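Local coordinates for aluminum resistance protein (Clostridium novyi, PDB 3I16) that probably cleaves carbon-sulfur bonds as a pyridoxal-phosphate-dependent lyase of the methionine gamma-lyase family, at residues D17-L22 with I420-I425; I133-N138 with I149-V154; D204-K207 with D212-C215; G240-N245 with G249-G254. All coordinates share one frame; numbering follows the deposited sequence.

Interaction 1 (D17-L22 with I420-I425); sequences DRVLKL and IALSRI
With CG1 anti to the backbone N (chi1 167°) and CG2 anti to the carbonyl carbon, V19 spreads its two methyls like a fork over S423, whose own hydroxyl lies beside its backbone N (chi1 -66°). S423 OG drops into that fork: it is 3.5 Å from V19 CG1, and V19 CB and CG2 lie equally near. The oxygen meets only carbon across this contact, because its hydrogen bond runs within its own helix, to L419 O. A polar atom is thus buried against a valine with its bonding already met one helical turn back.

One residue earlier, L422 points at helix 17-54. Its branch point CG rests 4.0 Å from V19 CG2, and its CD2 methyl reaches L22 CD1 at 4.1 Å, where the two leucine side chains cross at about a right angle. L22 stands one turn after V19 on the same face of its helix, and both leucines also press on I314 of helix 287-318, so the seam is closed by a third helix.

The axes of the short segments 17-22 and 420-425 approach to 9.6 Å at 131°, and V19 and S423 form the nearest backbone pair. This is largely apolar helix-helix packing near the two ends of the chain, joining the start of long helix 17-54 to the last helix, 411-425, of a chain that belongs to the PLP-dependent aminotransferase clan.

Interaction 2 (I133-N138 with I149-V154); sequences IGITEN and INYKQV
Y151 OH donates to Q153 OE1 over 2.7 Å, and this short bond between two side chains of one strand, on alternate residues and therefore on the same side, fixes where the phenol ends. The amide oxygen sits at the ring edge, in its plane, and the donor is tilted 19° from the carbonyl plane of Q153. On the far side of the same amide, Q153 NE2 is hydrogen-bonded to D155 OD1, which helps hold the amide's orientation.

The ring so anchored is what the loop after helix 129-133 packs on. I135 lies over one face: its CG1 is 4.0 Å from the ring centroid, 13° off the normal, a CH-pi contact, while CD1 runs on outward to 3.8 Å from Y151 CZ. I133 approaches the ring obliquely nearer its root. Its chi1 of -64° leaves CG2 anti to the backbone N, and this branch is the one that meets the ring, 3.6 Å from Y151 CD1. I133 thus touches the CB-CG-CD1 root, while I135 covers one face from the CD2-CE2 flank out to the phenol end.

Beside this apolar patch a water donates to both I133 O (2.9 Å) and I149 O (2.7 Å), tying the end of helix 129-133 to the residue just before strand 150-153. G134, the first residue past the helix to leave helical angles, has positive phi, and its carbonyl accepts from N138 ND2 as the chain turns back. The arrangement joins a helix C-terminus and its loop to strand 150-153, the outermost strand at this end of the mixed seven-stranded sheet of the PLP-binding fold.

Interaction 3 (D204-K207 with D212-C215); sequences DCVK and DIIC
A helix packed on the strand that follows it makes this contact: V206 and K207 of helix 196-209 lie against I213 and C215, at the entry to strand 214-218, within the beta-alpha-beta unit formed with strand 177-183. V206 supplies the apolar half. Its CG1, anti to the backbone N, points into I213 and meets CG2 at 3.5 Å, closer than methyl carbons normally pack, with I213 CB and CD1 close by; the two side chains cross at about a right angle. The same methyl meets I213 on one flank and C215 SG, 3.8 Å away, on another, roughly at right angles. V180 of strand 177-183 and L171 of helix 164-173 touch both V206 and I213, extending the core around them.

K207 starts off along the interface but is bent at chi2 (-67°) and then runs extended, which brings its amine to the strand. On the way CE passes 4.0 Å from C215 SG. NZ donates to I213 O over 2.8 Å, with a C=O...donor angle of 156° and a tilt of 23° from the carbonyl plane.

That ammonium also binds K211 O and makes a salt bridge to D236 OD2, which in turn accepts from C215 N. Two backbone carbonyls and a carboxylate thus grip one lysine nitrogen, and the negative charge of D236 would be expected to stabilise its protonated form where the helix, the turn and the strand converge.

Interaction 4 (G240-N245 with G249-G254); sequences GSLIKN and GIAPTG. With EDO (1,2-ethanediol), chain H.
The PLP pocket is bordered by this contact, in which S241, L242 and I243, just before the pocket lysine K244, lie against the returning segment 249-254. L242 N donates to G254 O over 3.0 Å, nearly straight at 170°, but from well above the carbonyl plane (49° out of it). The same oxygen accepts from a water that also contacts S241 OG at 2.8 Å, while S241 OG takes the N-H of I243 at 3.2 Å, an ST turn. S241 to K244 form a type I turn that leads the chain off strand 237-241; the L242-G254 bond continues the antiparallel pairing of G240 with Y256 of strand 255-259.

L242 packs into the returning loop, CB 3.5 Å from T253 O, while the A251 methyl lies 3.4 Å from L242 O, both carbon-to-carbonyl van der Waals contacts. I243 puts CG1 between its backbone N and carbonyl carbon (chi1 70°), leaving CG2 to rest 3.7 Å from T253 CA. Two other subunits reach this segment: T253 OG1 bonds G67 O of the second subunit, and a 1,2-ethanediol, probably from the crystallisation liquor, donates through O2 to I250 O at 2.8 Å and is also held by Q292 and R288 of the third.

How the interactions relate
Interactions 2, 3 and 4 all reach the mixed seven-stranded sheet: interaction 2 at 150-153, one of its two outermost strands within the chain, interactions 3 and 4 at the neighbouring strands 214-218 and 237-241. Their centres lie about 20 Å (2 and 3), 28 Å (2 and 4) and 29 Å (3 and 4) apart, and none touches another. Interaction 4 is the one in the PLP pocket, with the S241 side chain about 4 Å from the cofactor, whereas the I133 side chain of interaction 2 stays about 11 Å from it. Interaction 1 joins the chain ends around all the others in sequence; its centre is about 31 Å from that of interaction 4 and 48 Å from that of interaction 3, across the molecule.

Interaction 1 (D17-L22 with I420-I425)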
loop_
_atom_site.group_PDB
_atom_site.type_symbol
_atom_site.label_atom_id
_atom_site.label_comp_id
_atom_site.label_asym_id
_atom_site.label_seq_id
_atom_site.Cartn_x
_atom_site.Cartn_y
_atom_site.Cartn_z
ATOM N N ASP B 17 0.369 -43.302 -14.326
ATOM C CA ASP B 17 1.612 -44.004 -13.986
ATOM C C ASP B 17 2.717 -43.823 -15.019
ATOM O O ASP B 17 3.872 -43.802 -14.672
ATOM C CB ASP B 17 1.339 -45.498 -13.816
ATOM C CG ASP B 17 0.515 -45.796 -12.592
ATOM O OD1 ASP B 17 0.572 -44.993 -11.626
ATOM O OD2 ASP B 17 -0.178 -46.835 -12.602
ATOM N N ARG B 18 2.364 -43.715 -16.297
ATOM C CA ARG B 18 3.386 -43.512 -17.334
ATOM C C ARG B 18 4.129 -42.211 -17.090
ATOM O O ARG B 18 5.357 -42.159 -17.193
ATOM C CB ARG B 18 2.742 -43.525 -18.711
ATOM C CG ARG B 18 3.658 -43.265 -19.896
ATOM C CD ARG B 18 2.865 -43.589 -21.198
ATOM N NE ARG B 18 3.750 -43.763 -22.347
ATOM C CZ ARG B 18 3.402 -44.323 -23.514
ATOM N NH1 ARG B 18 2.171 -44.773 -23.745
ATOM N NH2 ARG B 18 4.312 -44.450 -24.470
ATOM N N VAL B 19 3.379 -41.164 -16.765
ATOM C CA VAL B 19 3.990 -39.863 -16.471
ATOM C C VAL B 19 4.804 -39.901 -15.175
ATOM O O VAL B 19 5.909 -39.377 -15.142
ATOM C CB VAL B 19 2.955 -38.723 -16.473
ATOM C CG1 VAL B 19 3.537 -37.454 -15.873
ATOM C CG2 VAL B 19 2.512 -38.491 -17.901
ATOM N N LEU B 20 4.291 -40.571 -14.142
ATOM C CA LEU B 20 5.028 -40.679 -12.877
ATOM C C LEU B 20 6.335 -41.391 -13.071
ATOM O O LEU B 20 7.336 -40.966 -12.509
ATOM C CB LEU B 20 4.211 -41.366 -11.786
ATOM C CG LEU B 20 3.022 -40.576 -11.242
ATOM C CD1 LEU B 20 2.121 -41.470 -10.368
ATOM C CD2 LEU B 20 3.511 -39.308 -10.480
ATOM N N LYS B 21 6.335 -42.461 -13.866
ATOM C CA LYS B 21 7.566 -43.216 -14.136
ATOM C C LYS B 21 8.549 -42.400 -14.973
ATOM O O LYS B 21 9.767 -42.472 -14.756
ATOM C CB LYS B 21 7.256 -44.586 -14.781
ATOM C CG LYS B 21 8.482 -45.371 -15.269
ATOM C CD LYS B 21 9.260 -46.101 -14.152
ATOM C CE LYS B 21 8.562 -47.389 -13.736
ATOM N N LEU B 22 8.035 -41.646 -15.942
ATOM C CA LEU B 22 8.879 -40.740 -16.730
ATOM C C LEU B 22 9.533 -39.742 -15.790
ATOM O O LEU B 22 10.717 -39.449 -15.945
ATOM C CB LEU B 22 8.096 -39.994 -17.820
ATOM C CG LEU B 22 7.760 -40.769 -19.090
ATOM C CD1 LEU B 22 6.604 -40.061 -19.794
ATOM C CD2 LEU B 22 9.000 -40.919 -19.991
ATOM N N ILE B 420 1.200 -32.332 -14.484
ATOM C CA ILE B 420 -0.177 -32.043 -14.856
ATOM C C ILE B 420 -0.246 -31.840 -16.373
ATOM O O ILE B 420 -1.015 -32.517 -17.051
ATOM C CB ILE B 420 -0.733 -30.772 -14.092
ATOM C CG1 ILE B 420 -0.902 -31.076 -12.598
ATOM C CG2 ILE B 420 -2.093 -30.323 -14.675
ATOM C CD1 ILE B 420 -1.140 -29.847 -11.709
ATOM N N ALA B 421 0.627 -30.973 -16.893
ATOM C CA ALA B 421 0.647 -30.647 -18.314
ATOM C C ALA B 421 0.987 -31.858 -19.191
ATOM O O ALA B 421 0.273 -32.167 -20.151
ATOM C CB ALA B 421 1.628 -29.483 -18.576
ATOM N N LEU B 422 2.045 -32.576 -18.846
ATOM C CA LEU B 422 2.408 -33.750 -19.620
ATOM C C LEU B 422 1.330 -34.805 -19.590
ATOM O O LEU B 422 1.111 -35.502 -20.601
ATOM C CB LEU B 422 3.758 -34.340 -19.151
ATOM C CG LEU B 422 4.291 -35.549 -19.932
ATOM C CD1 LEU B 422 4.497 -35.224 -21.391
ATOM C CD2 LEU B 422 5.618 -36.062 -19.306
ATOM N N SER B 423 0.650 -34.960 -18.457
ATOM C CA SER B 423 -0.408 -35.979 -18.356
ATOM C C SER B 423 -1.570 -35.703 -19.327
ATOM O O SER B 423 -2.275 -36.635 -19.715
ATOM C CB SER B 423 -0.914 -36.137 -16.921
ATOM O OG SER B 423 0.121 -36.663 -16.070
ATOM N N ARG B 424 -1.778 -34.445 -19.698
ATOM C CA ARG B 424 -2.799 -34.140 -20.721
ATOM C C ARG B 424 -2.417 -34.669 -22.091
ATOM O O ARG B 424 -3.300 -34.959 -22.884
ATOM C CB ARG B 424 -3.040 -32.651 -20.888
ATOM C CG ARG B 424 -3.742 -31.988 -19.756
ATOM C CD ARG B 424 -3.741 -30.481 -19.965
ATOM N NE ARG B 424 -4.738 -29.931 -20.894
ATOM C CZ ARG B 424 -5.853 -29.271 -20.540
ATOM N NH1 ARG B 424 -6.191 -29.091 -19.264
ATOM N NH2 ARG B 424 -6.656 -28.770 -21.475
ATOM N N ILE B 425 -1.125 -34.809 -22.382
ATOM C CA ILE B 425 -0.706 -35.260 -23.719
ATOM C C ILE B 425 -0.074 -36.659 -23.777
ATOM O O ILE B 425 0.051 -37.229 -24.858
ATOM C CB ILE B 425 0.192 -34.174 -24.414
ATOM C CG1 ILE B 425 1.583 -34.044 -23.794
ATOM C CG2 ILE B 425 -0.458 -32.797 -24.340
ATOM C CD1 ILE B 425 2.350 -32.872 -24.389
#

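Interaction 2 (I133-N138 with I149-V154)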
loop_
_atom_site.group_PDB
_atom_site.type_symbol
_atom_site.label_atom_id
_atom_site.label_comp_id
_atom_site.label_asym_id
_atom_site.label_seq_id
_atom_site.Cartn_x
_atom_site.Cartn_y
_atom_site.Cartn_z
ATOM N N ILE B 133 12.734 0.120 -32.058
ATOM C CA ILE B 133 13.847 0.405 -32.965
ATOM C C ILE B 133 13.366 0.987 -34.287
ATOM O O ILE B 133 14.011 1.864 -34.867
ATOM C CB ILE B 133 14.673 -0.891 -33.241
ATOM C CG1 ILE B 133 15.317 -1.379 -31.936
ATOM C CG2 ILE B 133 15.733 -0.611 -34.292
ATOM C CD1 ILE B 133 15.750 -2.838 -31.915
ATOM N N GLY B 134 12.217 0.504 -34.741
ATOM C CA GLY B 134 11.633 0.891 -36.021
ATOM C C GLY B 134 12.170 0.006 -37.139
ATOM O O GLY B 134 12.241 0.441 -38.280
ATOM N N ILE B 135 12.491 -1.249 -36.823
ATOM C CA ILE B 135 13.126 -2.187 -37.772
ATOM C C ILE B 135 12.402 -2.315 -39.101
ATOM O O ILE B 135 12.988 -2.056 -40.165
ATOM C CB ILE B 135 13.296 -3.609 -37.178
ATOM C CG1 ILE B 135 14.399 -3.618 -36.114
ATOM C CG2 ILE B 135 13.667 -4.593 -38.274
ATOM C CD1 ILE B 135 14.599 -4.960 -35.480
ATOM N N THR B 136 11.137 -2.715 -39.031
ATOM C CA THR B 136 10.331 -2.892 -40.217
ATOM C C THR B 136 9.255 -1.811 -40.255
ATOM O O THR B 136 9.269 -0.947 -41.137
ATOM C CB THR B 136 9.686 -4.303 -40.252
ATOM N N GLU B 137 8.359 -1.832 -39.272
ATOM C CA GLU B 137 7.220 -0.939 -39.270
ATOM C C GLU B 137 7.495 0.396 -38.567
ATOM O O GLU B 137 8.134 0.449 -37.490
ATOM C CB GLU B 137 6.024 -1.641 -38.617
ATOM N N ASN B 138 7.003 1.466 -39.190
ATOM C CA ASN B 138 7.103 2.820 -38.645
ATOM C C ASN B 138 5.782 3.544 -38.904
ATOM O O ASN B 138 5.377 3.714 -40.046
ATOM C CB ASN B 138 8.301 3.560 -39.237
ATOM C CG ASN B 138 9.605 3.155 -38.569
ATOM O OD1 ASN B 138 9.817 3.427 -37.384
ATOM N ND2 ASN B 138 10.482 2.493 -39.323
ATOM N N ILE B 149 18.063 7.585 -35.722
ATOM C CA ILE B 149 18.995 6.589 -35.188
ATOM C C ILE B 149 18.846 5.322 -36.033
ATOM O O ILE B 149 17.739 4.772 -36.146
ATOM C CB ILE B 149 18.723 6.304 -33.714
ATOM C CG1 ILE B 149 18.860 7.597 -32.894
ATOM C CG2 ILE B 149 19.671 5.253 -33.197
ATOM C CD1 ILE B 149 18.296 7.507 -31.538
ATOM N N ASN B 150 19.963 4.867 -36.620
ATOM C CA ASN B 150 19.949 3.751 -37.551
ATOM C C ASN B 150 20.171 2.419 -36.854
ATOM O O ASN B 150 20.689 2.362 -35.734
ATOM C CB ASN B 150 21.024 3.965 -38.595
ATOM C CG ASN B 150 20.919 5.320 -39.255
ATOM O OD1 ASN B 150 19.911 5.633 -39.899
ATOM N ND2 ASN B 150 21.947 6.139 -39.086
ATOM N N TYR B 151 19.762 1.361 -37.536
ATOM C CA TYR B 151 19.861 -0.007 -37.041
ATOM C C TYR B 151 20.535 -0.915 -38.061
ATOM O O TYR B 151 20.195 -0.878 -39.249
ATOM C CB TYR B 151 18.449 -0.555 -36.794
ATOM C CG TYR B 151 18.422 -2.023 -36.454
ATOM C CD1 TYR B 151 18.657 -2.454 -35.155
ATOM C CD2 TYR B 151 18.164 -2.987 -37.436
ATOM C CE1 TYR B 151 18.662 -3.795 -34.830
ATOM C CE2 TYR B 151 18.142 -4.345 -37.118
ATOM C CZ TYR B 151 18.401 -4.742 -35.817
ATOM O OH TYR B 151 18.392 -6.062 -35.475
ATOM N N LYS B 152 21.500 -1.702 -37.588
ATOM C CA LYS B 152 22.118 -2.750 -38.370
ATOM C C LYS B 152 22.091 -4.012 -37.534
ATOM O O LYS B 152 21.974 -3.978 -36.295
ATOM C CB LYS B 152 23.530 -2.412 -38.810
ATOM C CG LYS B 152 23.594 -1.521 -40.027
ATOM C CD LYS B 152 25.029 -1.253 -40.459
ATOM C CE LYS B 152 25.058 -0.338 -41.663
ATOM N NZ LYS B 152 26.426 0.083 -41.984
ATOM N N GLN B 153 22.185 -5.136 -38.222
ATOM C CA GLN B 153 22.086 -6.432 -37.585
ATOM C C GLN B 153 23.117 -7.389 -38.149
ATOM O O GLN B 153 23.388 -7.362 -39.333
ATOM C CB GLN B 153 20.690 -6.986 -37.865
ATOM C CG GLN B 153 20.404 -8.386 -37.374
ATOM C CD GLN B 153 18.963 -8.776 -37.645
ATOM O OE1 GLN B 153 18.043 -8.013 -37.354
ATOM N NE2 GLN B 153 18.756 -9.968 -38.189
ATOM N N VAL B 154 23.713 -8.185 -37.267
ATOM C CA VAL B 154 24.588 -9.261 -37.641
ATOM C C VAL B 154 23.993 -10.499 -36.966
ATOM O O VAL B 154 23.750 -10.515 -35.752
ATOM C CB VAL B 154 26.032 -9.030 -37.223
ATOM C CG1 VAL B 154 26.843 -10.316 -37.425
ATOM C CG2 VAL B 154 26.610 -7.855 -38.019
HETATM O O HOH W 1 16.497 2.394 -36.183
#

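Interaction 3 (D204-K207 with D212-C215)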
loop_
_atom_site.group_PDB
_atom_site.type_symbol
_atom_site.label_atom_id
_atom_site.label_comp_id
_atom_site.label_asym_id
_atom_site.label_seq_id
_atom_site.Cartn_x
_atom_site.Cartn_y
_atom_site.Cartn_z
ATOM N N ASP B 204 35.020 -8.146 -25.995
ATOM C CA ASP B 204 36.437 -8.028 -26.385
ATOM C C ASP B 204 36.624 -7.729 -27.876
ATOM O O ASP B 204 37.465 -6.922 -28.265
ATOM C CB ASP B 204 37.224 -9.289 -26.010
ATOM C CG ASP B 204 37.346 -9.465 -24.524
ATOM O OD1 ASP B 204 37.000 -8.526 -23.792
ATOM O OD2 ASP B 204 37.789 -10.537 -24.084
ATOM N N CYS B 205 35.824 -8.373 -28.704
ATOM C CA CYS B 205 35.886 -8.161 -30.134
ATOM C C CYS B 205 35.503 -6.717 -30.527
ATOM O O CYS B 205 36.201 -6.053 -31.318
ATOM C CB CYS B 205 34.952 -9.173 -30.792
ATOM S SG CYS B 205 34.733 -8.995 -32.531
ATOM N N VAL B 206 34.390 -6.242 -29.988
ATOM C CA VAL B 206 33.896 -4.890 -30.292
ATOM C C VAL B 206 34.879 -3.793 -29.844
ATOM O O VAL B 206 35.220 -2.891 -30.622
ATOM C CB VAL B 206 32.513 -4.647 -29.641
ATOM C CG1 VAL B 206 32.101 -3.148 -29.711
ATOM C CG2 VAL B 206 31.463 -5.546 -30.277
ATOM N N LYS B 207 35.308 -3.874 -28.581
ATOM C CA LYS B 207 36.227 -2.914 -27.989
ATOM C C LYS B 207 37.588 -2.903 -28.713
ATOM O O LYS B 207 38.286 -1.889 -28.742
ATOM C CB LYS B 207 36.442 -3.227 -26.507
ATOM C CG LYS B 207 35.222 -3.124 -25.600
ATOM C CD LYS B 207 34.732 -1.726 -25.452
ATOM C CE LYS B 207 33.562 -1.682 -24.493
ATOM N NZ LYS B 207 33.074 -0.302 -24.316
ATOM N N ASP B 212 35.306 3.060 -27.555
ATOM C CA ASP B 212 34.171 3.896 -27.170
ATOM C C ASP B 212 32.780 3.314 -27.490
ATOM O O ASP B 212 31.785 3.904 -27.087
ATOM C CB ASP B 212 34.309 5.338 -27.719
ATOM C CG ASP B 212 34.239 5.429 -29.245
ATOM O OD1 ASP B 212 33.961 4.430 -29.943
ATOM O OD2 ASP B 212 34.476 6.545 -29.756
ATOM N N ILE B 213 32.699 2.173 -28.169
ATOM C CA ILE B 213 31.388 1.571 -28.486
ATOM C C ILE B 213 30.724 1.064 -27.195
ATOM O O ILE B 213 31.324 0.332 -26.415
ATOM C CB ILE B 213 31.526 0.412 -29.550
ATOM C CG1 ILE B 213 32.097 0.955 -30.861
ATOM C CG2 ILE B 213 30.174 -0.244 -29.833
ATOM C CD1 ILE B 213 32.596 -0.127 -31.833
ATOM N N ILE B 214 29.504 1.495 -26.933
ATOM C CA ILE B 214 28.790 1.034 -25.743
ATOM C C ILE B 214 28.335 -0.412 -25.992
ATOM O O ILE B 214 27.683 -0.721 -27.001
ATOM C CB ILE B 214 27.557 1.914 -25.444
ATOM C CG1 ILE B 214 27.979 3.346 -25.142
ATOM C CG2 ILE B 214 26.729 1.357 -24.279
ATOM C CD1 ILE B 214 29.068 3.476 -24.051
ATOM N N CYS B 215 28.728 -1.306 -25.099
ATOM C CA CYS B 215 28.276 -2.686 -25.158
ATOM C C CYS B 215 27.106 -2.860 -24.191
ATOM O O CYS B 215 27.285 -2.856 -22.970
ATOM C CB CYS B 215 29.433 -3.608 -24.853
ATOM S SG CYS B 215 30.574 -3.692 -26.290
#

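Interaction 4 (G240-N245 with G249-G254)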
loop_
_atom_site.group_PDB
_atom_site.type_symbol
_atom_site.label_atom_id
_atom_site.label_comp_id
_atom_site.label_asym_id
_atom_site.label_seq_id
_atom_site.Cartn_x
_atom_site.Cartn_y
_atom_site.Cartn_z
ATOM N N GLY B 240 17.053 -5.225 -17.403
ATOM C CA GLY B 240 16.123 -6.324 -17.183
ATOM C C GLY B 240 14.834 -5.940 -16.468
ATOM O O GLY B 240 14.648 -4.799 -16.039
ATOM N N SER B 241 13.950 -6.928 -16.342
ATOM C CA SER B 241 12.630 -6.793 -15.701
ATOM C C SER B 241 12.610 -7.323 -14.256
ATOM O O SER B 241 13.121 -8.408 -13.977
ATOM C CB SER B 241 11.584 -7.562 -16.517
ATOM O OG SER B 241 10.352 -7.679 -15.809
ATOM N N LEU B 242 11.986 -6.581 -13.347
ATOM C CA LEU B 242 11.896 -7.020 -11.960
ATOM C C LEU B 242 10.813 -8.099 -11.738
ATOM O O LEU B 242 10.646 -8.557 -10.620
ATOM C CB LEU B 242 11.676 -5.832 -10.988
ATOM C CG LEU B 242 12.794 -4.803 -10.732
ATOM C CD1 LEU B 242 12.514 -4.127 -9.386
ATOM C CD2 LEU B 242 14.202 -5.378 -10.694
ATOM N N ILE B 243 10.043 -8.459 -12.762
ATOM C CA ILE B 243 9.102 -9.562 -12.620
ATOM C C ILE B 243 9.645 -10.862 -13.242
ATOM O O ILE B 243 8.886 -11.803 -13.450
ATOM C CB ILE B 243 7.642 -9.218 -13.027
ATOM C CG1 ILE B 243 7.467 -9.028 -14.521
ATOM C CG2 ILE B 243 7.145 -7.980 -12.220
ATOM C CD1 ILE B 243 5.981 -8.759 -14.904
ATOM N N LYS B 244 10.947 -10.873 -13.580
ATOM C CA LYS B 244 11.629 -12.086 -14.009
ATOM C C LYS B 244 12.541 -12.435 -12.826
ATOM O O LYS B 244 12.208 -12.114 -11.709
ATOM C CB LYS B 244 12.398 -11.913 -15.314
ATOM C CG LYS B 244 11.543 -11.508 -16.488
ATOM C CD LYS B 244 12.359 -11.492 -17.761
ATOM C CE LYS B 244 11.550 -10.937 -18.920
ATOM N NZ LYS B 244 10.243 -11.636 -19.057
ATOM N N ASN B 245 13.677 -13.085 -13.068
ATOM C CA ASN B 245 14.570 -13.573 -11.996
ATOM C C ASN B 245 14.862 -12.650 -10.805
ATOM O O ASN B 245 14.653 -13.026 -9.655
ATOM C CB ASN B 245 15.944 -13.976 -12.567
ATOM C CG ASN B 245 15.867 -14.953 -13.738
ATOM O OD1 ASN B 245 14.859 -15.034 -14.423
ATOM N ND2 ASN B 245 16.974 -15.663 -13.995
ATOM N N GLY B 249 10.391 -13.318 -7.420
ATOM C CA GLY B 249 8.989 -13.664 -7.338
ATOM C C GLY B 249 8.150 -12.721 -6.485
ATOM O O GLY B 249 6.979 -12.950 -6.331
ATOM N N ILE B 250 8.729 -11.659 -5.929
ATOM C CA ILE B 250 7.946 -10.757 -5.070
ATOM C C ILE B 250 7.933 -9.261 -5.459
ATOM O O ILE B 250 7.017 -8.548 -5.091
ATOM C CB ILE B 250 8.270 -10.973 -3.576
ATOM C CG1 ILE B 250 9.678 -10.548 -3.234
ATOM C CG2 ILE B 250 8.082 -12.477 -3.184
ATOM C CD1 ILE B 250 10.002 -10.773 -1.780
ATOM N N ALA B 251 8.915 -8.788 -6.210
ATOM C CA ALA B 251 8.859 -7.419 -6.736
ATOM C C ALA B 251 7.546 -7.343 -7.553
ATOM O O ALA B 251 7.271 -8.222 -8.362
ATOM C CB ALA B 251 10.078 -7.138 -7.630
ATOM N N PRO B 252 6.715 -6.341 -7.308
ATOM C CA PRO B 252 5.428 -6.300 -7.997
ATOM C C PRO B 252 5.432 -5.755 -9.440
ATOM O O PRO B 252 4.473 -6.017 -10.173
ATOM C CB PRO B 252 4.584 -5.418 -7.081
ATOM C CG PRO B 252 5.540 -4.516 -6.451
ATOM C CD PRO B 252 6.778 -5.337 -6.235
ATOM N N THR B 253 6.477 -5.014 -9.830
ATOM C CA THR B 253 6.623 -4.491 -11.182
ATOM C C THR B 253 7.994 -3.818 -11.271
ATOM O O THR B 253 8.784 -3.913 -10.337
ATOM C CB THR B 253 5.474 -3.493 -11.560
ATOM O OG1 THR B 253 5.562 -3.136 -12.950
ATOM C CG2 THR B 253 5.529 -2.283 -10.672
ATOM N N GLY B 254 8.311 -3.204 -12.408
ATOM C CA GLY B 254 9.543 -2.442 -12.525
ATOM C C GLY B 254 10.634 -3.033 -13.375
ATOM O O GLY B 254 10.488 -4.106 -13.956
HETATM C C1 EDO H . 3.552 -9.795 -2.033
HETATM O O1 EDO H . 2.915 -10.574 -3.059
HETATM C C2 EDO H . 4.893 -9.262 -2.487
HETATM O O2 EDO H . 4.707 -8.359 -3.576
HETATM O O HOH W 2 8.565 -5.649 -15.206
#